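Local coordinates for virulence sensor protein BvgS (Bordetella pertussis, PDB 6ZJ8) that probably acts as a sensor histidine kinase controlling virulence, this portion being its PAS domain, which takes part in signal transduction, at residues M84-L89 with E101-T106. Numbering follows the deposited sequence.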
loop_
_atom_site.group_PDB
_atom_site.type_symbol
_atom_site.label_atom_id
_atom_site.label_comp_id
_atom_site.label_asym_id
_atom_site.label_seq_id
_atom_site.Cartn_x
_atom_site.Cartn_y
_atom_site.Cartn_z
ATOM N N MET A 84 1.519 1.659 -9.570
ATOM C CA MET A 84 1.950 1.576 -8.179
ATOM C C MET A 84 2.617 2.868 -7.727
ATOM O O MET A 84 2.451 3.292 -6.577
ATOM C CB MET A 84 2.903 0.400 -7.995
ATOM C CG MET A 84 2.244 -0.945 -8.195
ATOM S SD MET A 84 3.266 -2.305 -7.617
ATOM C CE MET A 84 2.175 -3.674 -7.968
ATOM N N HIS A 85 3.386 3.504 -8.615
ATOM C CA HIS A 85 4.088 4.726 -8.237
ATOM C C HIS A 85 3.121 5.779 -7.713
ATOM O O HIS A 85 3.447 6.529 -6.785
ATOM C CB HIS A 85 4.874 5.270 -9.430
ATOM C CG HIS A 85 5.788 6.402 -9.081
ATOM N ND1 HIS A 85 5.566 7.696 -9.504
ATOM C CD2 HIS A 85 6.923 6.437 -8.345
ATOM C CE1 HIS A 85 6.527 8.477 -9.045
ATOM N NE2 HIS A 85 7.363 7.738 -8.338
ATOM N N GLU A 86 1.920 5.847 -8.291
ATOM C CA GLU A 86 0.949 6.849 -7.865
ATOM C C GLU A 86 0.498 6.612 -6.427
ATOM O O GLU A 86 0.348 7.565 -5.653
ATOM C CB GLU A 86 -0.245 6.845 -8.822
ATOM C CG GLU A 86 0.104 7.331 -10.226
ATOM C CD GLU A 86 -0.986 7.050 -11.245
ATOM O OE1 GLU A 86 -0.685 7.075 -12.458
ATOM O OE2 GLU A 86 -2.142 6.800 -10.840
ATOM N N PHE A 87 0.288 5.352 -6.046
ATOM C CA PHE A 87 -0.180 5.056 -4.697
ATOM C C PHE A 87 0.922 5.178 -3.655
ATOM O O PHE A 87 0.631 5.432 -2.481
ATOM C CB PHE A 87 -0.773 3.648 -4.641
ATOM C CG PHE A 87 -2.098 3.524 -5.328
ATOM C CD1 PHE A 87 -2.168 3.213 -6.673
ATOM C CD2 PHE A 87 -3.276 3.716 -4.626
ATOM C CE1 PHE A 87 -3.391 3.096 -7.306
ATOM C CE2 PHE A 87 -4.499 3.599 -5.252
ATOM C CZ PHE A 87 -4.559 3.289 -6.592
ATOM N N LEU A 88 2.177 4.991 -4.053
ATOM C CA LEU A 88 3.289 5.063 -3.120
ATOM C C LEU A 88 3.741 6.508 -2.949
ATOM O O LEU A 88 3.286 7.420 -3.643
ATOM C CB LEU A 88 4.451 4.199 -3.608
ATOM C CG LEU A 88 4.105 2.730 -3.849
ATOM C CD1 LEU A 88 5.221 2.055 -4.616
ATOM C CD2 LEU A 88 3.852 2.012 -2.538
ATOM N N LEU A 89 4.652 6.710 -2.005
ATOM C CA LEU A 89 5.246 8.010 -1.744
ATOM C C LEU A 89 6.688 8.026 -2.233
ATOM O O LEU A 89 7.362 6.992 -2.266
ATOM C CB LEU A 89 5.197 8.351 -0.254
ATOM C CG LEU A 89 3.801 8.519 0.348
ATOM C CD1 LEU A 89 3.898 8.933 1.806
ATOM C CD2 LEU A 89 2.988 9.533 -0.444
ATOM N N GLU A 101 0.435 11.855 3.389
ATOM C CA GLU A 101 -0.045 12.648 2.268
ATOM C C GLU A 101 -1.394 12.102 1.825
ATOM O O GLU A 101 -1.753 10.960 2.126
ATOM C CB GLU A 101 0.941 12.637 1.092
ATOM C CG GLU A 101 2.180 13.484 1.317
ATOM C CD GLU A 101 2.832 13.921 0.019
ATOM O OE1 GLU A 101 3.814 13.276 -0.401
ATOM O OE2 GLU A 101 2.353 14.904 -0.585
ATOM N N ASP A 102 -2.148 12.935 1.114
ATOM C CA ASP A 102 -3.412 12.509 0.534
ATOM C C ASP A 102 -3.554 13.130 -0.845
ATOM O O ASP A 102 -3.210 14.297 -1.051
ATOM C CB ASP A 102 -4.602 12.885 1.429
ATOM C CG ASP A 102 -5.034 14.329 1.262
ATOM O OD1 ASP A 102 -4.158 15.214 1.171
ATOM O OD2 ASP A 102 -6.257 14.577 1.227
ATOM N N ARG A 103 -4.049 12.336 -1.790
ATOM C CA ARG A 103 -4.164 12.757 -3.178
ATOM C C ARG A 103 -5.220 11.894 -3.850
ATOM O O ARG A 103 -5.691 10.901 -3.290
ATOM C CB ARG A 103 -2.820 12.648 -3.914
ATOM C CG ARG A 103 -2.226 11.235 -3.931
ATOM C CD ARG A 103 -1.067 11.092 -4.918
ATOM N NE ARG A 103 -1.522 11.023 -6.305
ATOM C CZ ARG A 103 -0.724 10.825 -7.353
ATOM N NH1 ARG A 103 -1.239 10.777 -8.572
ATOM N NH2 ARG A 103 0.585 10.677 -7.189
ATOM N N ASP A 104 -5.591 12.294 -5.061
ATOM C CA ASP A 104 -6.438 11.478 -5.916
ATOM C C ASP A 104 -5.560 10.638 -6.833
ATOM O O ASP A 104 -4.520 11.099 -7.309
ATOM C CB ASP A 104 -7.381 12.348 -6.747
ATOM C CG ASP A 104 -8.405 13.068 -5.902
ATOM O OD1 ASP A 104 -8.766 12.544 -4.826
ATOM O OD2 ASP A 104 -8.851 14.159 -6.317
ATOM N N VAL A 105 -5.980 9.402 -7.066
ATOM C CA VAL A 105 -5.277 8.487 -7.954
ATOM C C VAL A 105 -6.295 7.859 -8.891
ATOM O O VAL A 105 -7.395 7.489 -8.467
ATOM C CB VAL A 105 -4.512 7.398 -7.177
ATOM C CG1 VAL A 105 -3.926 6.377 -8.142
ATOM C CG2 VAL A 105 -3.417 8.024 -6.337
ATOM N N THR A 106 -5.925 7.739 -10.161
ATOM C CA THR A 106 -6.803 7.216 -11.197
ATOM C C THR A 106 -6.289 5.856 -11.646
ATOM O O THR A 106 -5.116 5.717 -12.004
ATOM C CB THR A 106 -6.881 8.180 -12.382
ATOM O OG1 THR A 106 -7.337 9.460 -11.924
ATOM C CG2 THR A 106 -7.839 7.656 -13.437
#
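Val105 sets its CG1 methyl over one face of the Phe87 ring, offset toward the rim, in a CH-pi contact 3.7 Å from CG1 to the ring centroid. With chi1 at 174°, CG1 lies anti to the backbone N and reaches the phenyl group, whose flat face suits a methyl, while CG2 packs near the carbonyl of Glu86. A branched residue suits this strand position because its two methyls can meet ring and backbone at once. The extended chain of Glu86 brings OE2 to 3.3 Å from Val105 CG1 and near Thr106 O, another acceptor; its OE1 makes a long, weak ion pair with Arg82. Arg103, long and bent at chi3, lays a guanidinium face over the Glu86 carbonyl, while Arg103 NE donates to Asp104 O at 3.2 Å and 166°, helping hold the group there. Farther along, Leu89 CD2 touches Glu101, whose OE1 is held by a salt bridge to Arg99.

The Phe87 ring also meets Trp135 of strand 128-137 and Phe57 of helix 51-57. With neither hydrogen bond nor salt bridge joining the segments, the contact probably rests largely on van der Waals packing; Glu86 OE2 and Arg103 NH1, 4.7 Å apart, may attract weakly.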